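Local coordinates for rhodanese domain-containing protein (Thermoplasma volcanium GSS1, PDB 3GK5) that is of unknown function but carries a rhodanese-like domain, and so may handle sulfur transfer as related rhodaneses do, at residues 56-69 / 80-92. Numbering follows the deposited sequence.
Sequences KKYAVICAHGNRSA and LNIVDVEGGIQSW
Gly88 packs so tightly against the loop after strand 58-61 that its CA lies 3.1 Å from Cys62 O, and a beta carbon there would clash with Cys62, Ala63 and His64. This is the loop end of a beta-alpha-beta crossover in the rhodanese fold: parallel strands 58-61 and 82-85 are joined through helix 66-76, with the short strand axes 33° apart. Four backbone bonds pair the strands, from Tyr58 N to Asn81 O at one end to Val85 N to Val60 O at the other. Helix 88-94 then takes over, as Ile89 N donates to Cys62 O (2.7 Å) and Gln90 N to Ala63 O. Alongside, Ile61 swings CD1 to within 3.9 Å of Ile89 CB, with Val85 CG1 as another neighbour.

On the face shared by Val60 and Ile82, which lie side by side against Val72 of helix 66-76, Asp84 reaches the first turn of that helix. Ser68 OG, turned between its own N and carbonyl carbon (chi1 54°), gives its proton to the syn lone pair of Asp84 OD1 at 2.6 Å. A water donates to Ser68 OG and to Val85 O, tying helix to strand a second time, while Tyr3 OH bonds Asp84 OD2. With an alanine here in place of Asp84, the buried Ser68 hydroxyl is likely to lose its carboxylate acceptor, and Tyr3 OH its bond to OD2.

Farther along, Gln90 brings its amide to the edge of the His64 ring, the planes 70° apart, with OE1 3.2 Å from CD2. Cys62 opens the loop between strand 58-61 and helix 66-76, where active rhodaneses carry their sulfur-bearing cysteine, and probably plays that part here; its SG accepts Gly65 N at 3.5 Å and, more weakly, Arg67 N and NE.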
loop_
_atom_site.group_PDB
_atom_site.type_symbol
_atom_site.label_atom_id
_atom_site.label_comp_id
_atom_site.label_asym_id
_atom_site.label_seq_id
_atom_site.Cartn_x
_atom_site.Cartn_y
_atom_site.Cartn_z
ATOM N N LYS A 56 -3.110 -11.699 6.831
ATOM C CA LYS A 56 -2.418 -10.439 7.021
ATOM C C LYS A 56 -3.332 -9.258 6.816
ATOM O O LYS A 56 -4.363 -9.365 6.156
ATOM C CB LYS A 56 -1.228 -10.322 6.074
ATOM C CG LYS A 56 -0.059 -11.173 6.478
ATOM C CD LYS A 56 1.025 -11.100 5.442
ATOM C CE LYS A 56 2.114 -12.112 5.722
ATOM N NZ LYS A 56 2.952 -12.292 4.501
ATOM N N LYS A 57 -2.941 -8.134 7.408
ATOM C CA LYS A 57 -3.676 -6.877 7.311
ATOM C C LYS A 57 -2.844 -5.989 6.394
ATOM O O LYS A 57 -1.795 -5.489 6.790
ATOM C CB LYS A 57 -3.787 -6.243 8.698
ATOM C CG LYS A 57 -4.488 -4.895 8.749
ATOM C CD LYS A 57 -5.996 -5.048 8.709
ATOM C CE LYS A 57 -6.690 -4.124 9.722
ATOM N NZ LYS A 57 -6.654 -2.675 9.343
ATOM N N TYR A 58 -3.308 -5.797 5.168
ATOM C CA TYR A 58 -2.569 -4.986 4.212
ATOM C C TYR A 58 -2.979 -3.522 4.138
ATOM O O TYR A 58 -4.151 -3.175 4.295
ATOM C CB TYR A 58 -2.675 -5.594 2.810
ATOM C CG TYR A 58 -2.000 -6.940 2.657
ATOM C CD1 TYR A 58 -2.732 -8.132 2.722
ATOM C CD2 TYR A 58 -0.628 -7.023 2.425
ATOM C CE1 TYR A 58 -2.109 -9.368 2.553
ATOM C CE2 TYR A 58 0.002 -8.247 2.256
ATOM C CZ TYR A 58 -0.735 -9.411 2.320
ATOM O OH TYR A 58 -0.093 -10.612 2.154
ATOM N N ALA A 59 -1.988 -2.675 3.894
ATOM C CA ALA A 59 -2.194 -1.241 3.741
ATOM C C ALA A 59 -1.744 -0.930 2.308
ATOM O O ALA A 59 -0.545 -0.919 2.008
ATOM C CB ALA A 59 -1.344 -0.466 4.768
ATOM N N VAL A 60 -2.707 -0.695 1.423
ATOM C CA VAL A 60 -2.401 -0.433 0.019
ATOM C C VAL A 60 -2.056 1.015 -0.212
ATOM O O VAL A 60 -2.865 1.911 0.025
ATOM C CB VAL A 60 -3.577 -0.790 -0.896
ATOM C CG1 VAL A 60 -3.099 -0.857 -2.332
ATOM C CG2 VAL A 60 -4.191 -2.090 -0.463
ATOM N N ILE A 61 -0.843 1.239 -0.689
ATOM C CA ILE A 61 -0.399 2.588 -0.914
ATOM C C ILE A 61 -0.177 2.882 -2.374
ATOM O O ILE A 61 0.138 2.007 -3.173
ATOM C CB ILE A 61 0.882 2.869 -0.142
ATOM C CG1 ILE A 61 1.110 4.384 -0.057
ATOM C CG2 ILE A 61 2.036 2.163 -0.810
ATOM C CD1 ILE A 61 1.777 4.828 1.252
ATOM N N CYS A 62 -0.327 4.146 -2.708
ATOM C CA CYS A 62 -0.183 4.590 -4.074
ATOM C C CYS A 62 0.635 5.887 -4.094
ATOM O O CYS A 62 1.100 6.334 -3.053
ATOM C CB CYS A 62 -1.586 4.805 -4.610
ATOM S SG CYS A 62 -1.637 5.359 -6.230
ATOM N N ALA A 63 0.828 6.496 -5.255
ATOM C CA ALA A 63 1.585 7.747 -5.277
ATOM C C ALA A 63 0.725 8.832 -4.646
ATOM O O ALA A 63 1.198 9.605 -3.811
ATOM C CB ALA A 63 1.967 8.146 -6.712
ATOM N N HIS A 64 -0.545 8.874 -5.046
ATOM C CA HIS A 64 -1.481 9.864 -4.525
ATOM C C HIS A 64 -2.752 9.244 -3.966
ATOM O O HIS A 64 -3.457 9.885 -3.192
ATOM C CB HIS A 64 -1.841 10.872 -5.614
ATOM C CG HIS A 64 -0.653 11.423 -6.330
ATOM N ND1 HIS A 64 -0.256 10.965 -7.568
ATOM C CD2 HIS A 64 0.262 12.348 -5.958
ATOM C CE1 HIS A 64 0.855 11.584 -7.926
ATOM N NE2 HIS A 64 1.191 12.428 -6.966
ATOM N N GLY A 65 -3.046 8.011 -4.368
ATOM C CA GLY A 65 -4.227 7.331 -3.867
ATOM C C GLY A 65 -5.257 6.923 -4.906
ATOM O O GLY A 65 -6.240 6.250 -4.593
ATOM N N ASN A 66 -5.038 7.317 -6.150
ATOM C CA ASN A 66 -5.973 6.990 -7.217
ATOM C C ASN A 66 -5.907 5.518 -7.620
ATOM O O ASN A 66 -6.934 4.905 -7.910
ATOM C CB ASN A 66 -5.691 7.897 -8.416
ATOM C CG ASN A 66 -4.321 8.558 -8.333
ATOM O OD1 ASN A 66 -3.292 7.900 -8.477
ATOM N ND2 ASN A 66 -4.306 9.861 -8.081
ATOM N N ARG A 67 -4.701 4.952 -7.620
ATOM C CA ARG A 67 -4.502 3.555 -7.999
ATOM C C ARG A 67 -4.740 2.606 -6.826
ATOM O O ARG A 67 -5.220 1.486 -7.003
ATOM C CB ARG A 67 -3.086 3.364 -8.556
ATOM C CG ARG A 67 -2.837 4.122 -9.864
ATOM C CD ARG A 67 -1.376 4.074 -10.282
ATOM N NE ARG A 67 -0.543 4.877 -9.387
ATOM C CZ ARG A 67 0.786 4.945 -9.441
ATOM N NH1 ARG A 67 1.439 5.713 -8.576
ATOM N NH2 ARG A 67 1.465 4.239 -10.343
ATOM N N SER A 68 -4.399 3.055 -5.624
ATOM C CA SER A 68 -4.603 2.242 -4.441
ATOM C C SER A 68 -6.102 2.002 -4.241
ATOM O O SER A 68 -6.523 0.886 -3.942
ATOM C CB SER A 68 -4.019 2.946 -3.216
ATOM O OG SER A 68 -4.546 4.250 -3.108
ATOM N N ALA A 69 -6.904 3.049 -4.422
ATOM C CA ALA A 69 -8.352 2.948 -4.251
ATOM C C ALA A 69 -8.942 1.840 -5.100
ATOM O O ALA A 69 -9.761 1.051 -4.623
ATOM C CB ALA A 69 -9.017 4.269 -4.603
ATOM N N LEU A 80 -10.004 -10.287 1.289
ATOM C CA LEU A 80 -8.723 -9.914 1.865
ATOM C C LEU A 80 -8.870 -8.747 2.816
ATOM O O LEU A 80 -9.644 -7.817 2.586
ATOM C CB LEU A 80 -7.707 -9.558 0.778
ATOM C CG LEU A 80 -7.000 -10.720 0.082
ATOM C CD1 LEU A 80 -6.188 -10.181 -1.076
ATOM C CD2 LEU A 80 -6.097 -11.456 1.067
ATOM N N ASN A 81 -8.122 -8.817 3.904
ATOM C CA ASN A 81 -8.143 -7.771 4.903
ATOM C C ASN A 81 -7.143 -6.689 4.482
ATOM O O ASN A 81 -5.979 -6.713 4.895
ATOM C CB ASN A 81 -7.769 -8.373 6.254
ATOM C CG ASN A 81 -7.810 -7.367 7.364
ATOM O OD1 ASN A 81 -8.496 -6.350 7.267
ATOM N ND2 ASN A 81 -7.086 -7.648 8.444
ATOM N N ILE A 82 -7.602 -5.762 3.636
ATOM C CA ILE A 82 -6.767 -4.665 3.149
ATOM C C ILE A 82 -7.446 -3.323 3.366
ATOM O O ILE A 82 -8.667 -3.244 3.456
ATOM C CB ILE A 82 -6.439 -4.785 1.629
ATOM C CG1 ILE A 82 -7.568 -4.185 0.785
ATOM C CG2 ILE A 82 -6.208 -6.244 1.251
ATOM C CD1 ILE A 82 -8.890 -4.908 0.880
ATOM N N VAL A 83 -6.641 -2.269 3.446
ATOM C CA VAL A 83 -7.140 -0.916 3.648
ATOM C C VAL A 83 -6.430 0.020 2.675
ATOM O O VAL A 83 -5.328 -0.281 2.230
ATOM C CB VAL A 83 -6.848 -0.449 5.070
ATOM C CG1 VAL A 83 -7.598 -1.320 6.072
ATOM C CG2 VAL A 83 -5.353 -0.523 5.320
ATOM N N ASP A 84 -7.055 1.147 2.350
ATOM C CA ASP A 84 -6.465 2.121 1.427
ATOM C C ASP A 84 -5.760 3.215 2.234
ATOM O O ASP A 84 -6.275 3.659 3.260
ATOM C CB ASP A 84 -7.569 2.730 0.540
ATOM C CG ASP A 84 -7.034 3.697 -0.504
ATOM O OD1 ASP A 84 -6.003 3.383 -1.139
ATOM O OD2 ASP A 84 -7.655 4.770 -0.712
ATOM N N VAL A 85 -4.579 3.633 1.786
ATOM C CA VAL A 85 -3.834 4.678 2.486
ATOM C C VAL A 85 -4.094 6.051 1.853
ATOM O O VAL A 85 -3.720 6.312 0.703
ATOM C CB VAL A 85 -2.305 4.409 2.464
ATOM C CG1 VAL A 85 -1.572 5.506 3.222
ATOM C CG2 VAL A 85 -1.994 3.054 3.061
ATOM N N GLU A 86 -4.723 6.930 2.626
ATOM C CA GLU A 86 -5.065 8.273 2.168
ATOM C C GLU A 86 -3.869 9.148 1.806
ATOM O O GLU A 86 -2.899 9.232 2.556
ATOM C CB GLU A 86 -5.895 8.965 3.250
ATOM C CG GLU A 86 -7.073 8.122 3.711
ATOM C CD GLU A 86 -7.633 8.551 5.052
ATOM O OE1 GLU A 86 -8.609 7.913 5.510
ATOM O OE2 GLU A 86 -7.099 9.516 5.647
ATOM N N GLY A 87 -3.956 9.805 0.653
ATOM C CA GLY A 87 -2.893 10.686 0.209
ATOM C C GLY A 87 -1.731 10.014 -0.500
ATOM O O GLY A 87 -0.868 10.689 -1.066
ATOM N N GLY A 88 -1.704 8.686 -0.474
ATOM C CA GLY A 88 -0.619 7.965 -1.111
ATOM C C GLY A 88 0.659 8.104 -0.307
ATOM O O GLY A 88 0.631 8.478 0.870
ATOM N N ILE A 89 1.786 7.793 -0.935
ATOM C CA ILE A 89 3.077 7.907 -0.269
ATOM C C ILE A 89 3.497 9.379 -0.330
ATOM O O ILE A 89 4.408 9.810 0.371
ATOM C CB ILE A 89 4.129 7.006 -0.958
ATOM C CG1 ILE A 89 5.347 6.830 -0.058
ATOM C CG2 ILE A 89 4.547 7.612 -2.286
ATOM C CD1 ILE A 89 6.255 5.679 -0.485
ATOM N N GLN A 90 2.819 10.147 -1.180
ATOM C CA GLN A 90 3.099 11.568 -1.296
ATOM C C GLN A 90 2.777 12.181 0.062
ATOM O O GLN A 90 3.607 12.856 0.658
ATOM C CB GLN A 90 2.218 12.203 -2.376
ATOM C CG GLN A 90 2.240 13.729 -2.379
ATOM C CD GLN A 90 1.227 14.340 -3.339
ATOM O OE1 GLN A 90 0.032 14.044 -3.276
ATOM N NE2 GLN A 90 1.702 15.210 -4.226
ATOM N N SER A 91 1.567 11.921 0.547
ATOM C CA SER A 91 1.117 12.434 1.831
ATOM C C SER A 91 2.031 11.931 2.936
ATOM O O SER A 91 2.427 12.682 3.826
ATOM C CB SER A 91 -0.317 11.974 2.094
ATOM O OG SER A 91 -0.718 12.262 3.423
ATOM N N TRP A 92 2.366 10.651 2.868
ATOM C CA TRP A 92 3.245 10.030 3.851
ATOM C C TRP A 92 4.551 10.812 4.008
ATOM O O TRP A 92 5.021 11.035 5.124
ATOM C CB TRP A 92 3.512 8.583 3.423
ATOM C CG TRP A 92 4.619 7.902 4.139
ATOM C CD1 TRP A 92 5.956 8.018 3.885
ATOM C CD2 TRP A 92 4.494 6.970 5.216
ATOM N NE1 TRP A 92 6.673 7.214 4.736
ATOM C CE2 TRP A 92 5.800 6.560 5.565
ATOM C CE3 TRP A 92 3.404 6.444 5.924
ATOM C CZ2 TRP A 92 6.048 5.645 6.589
ATOM C CZ3 TRP A 92 3.648 5.535 6.942
ATOM C CH2 TRP A 92 4.967 5.144 7.268
HETATM O O HOH W 1 -5.652 -10.675 3.997
HETATM O O HOH W 2 -2.464 5.270 -1.523
#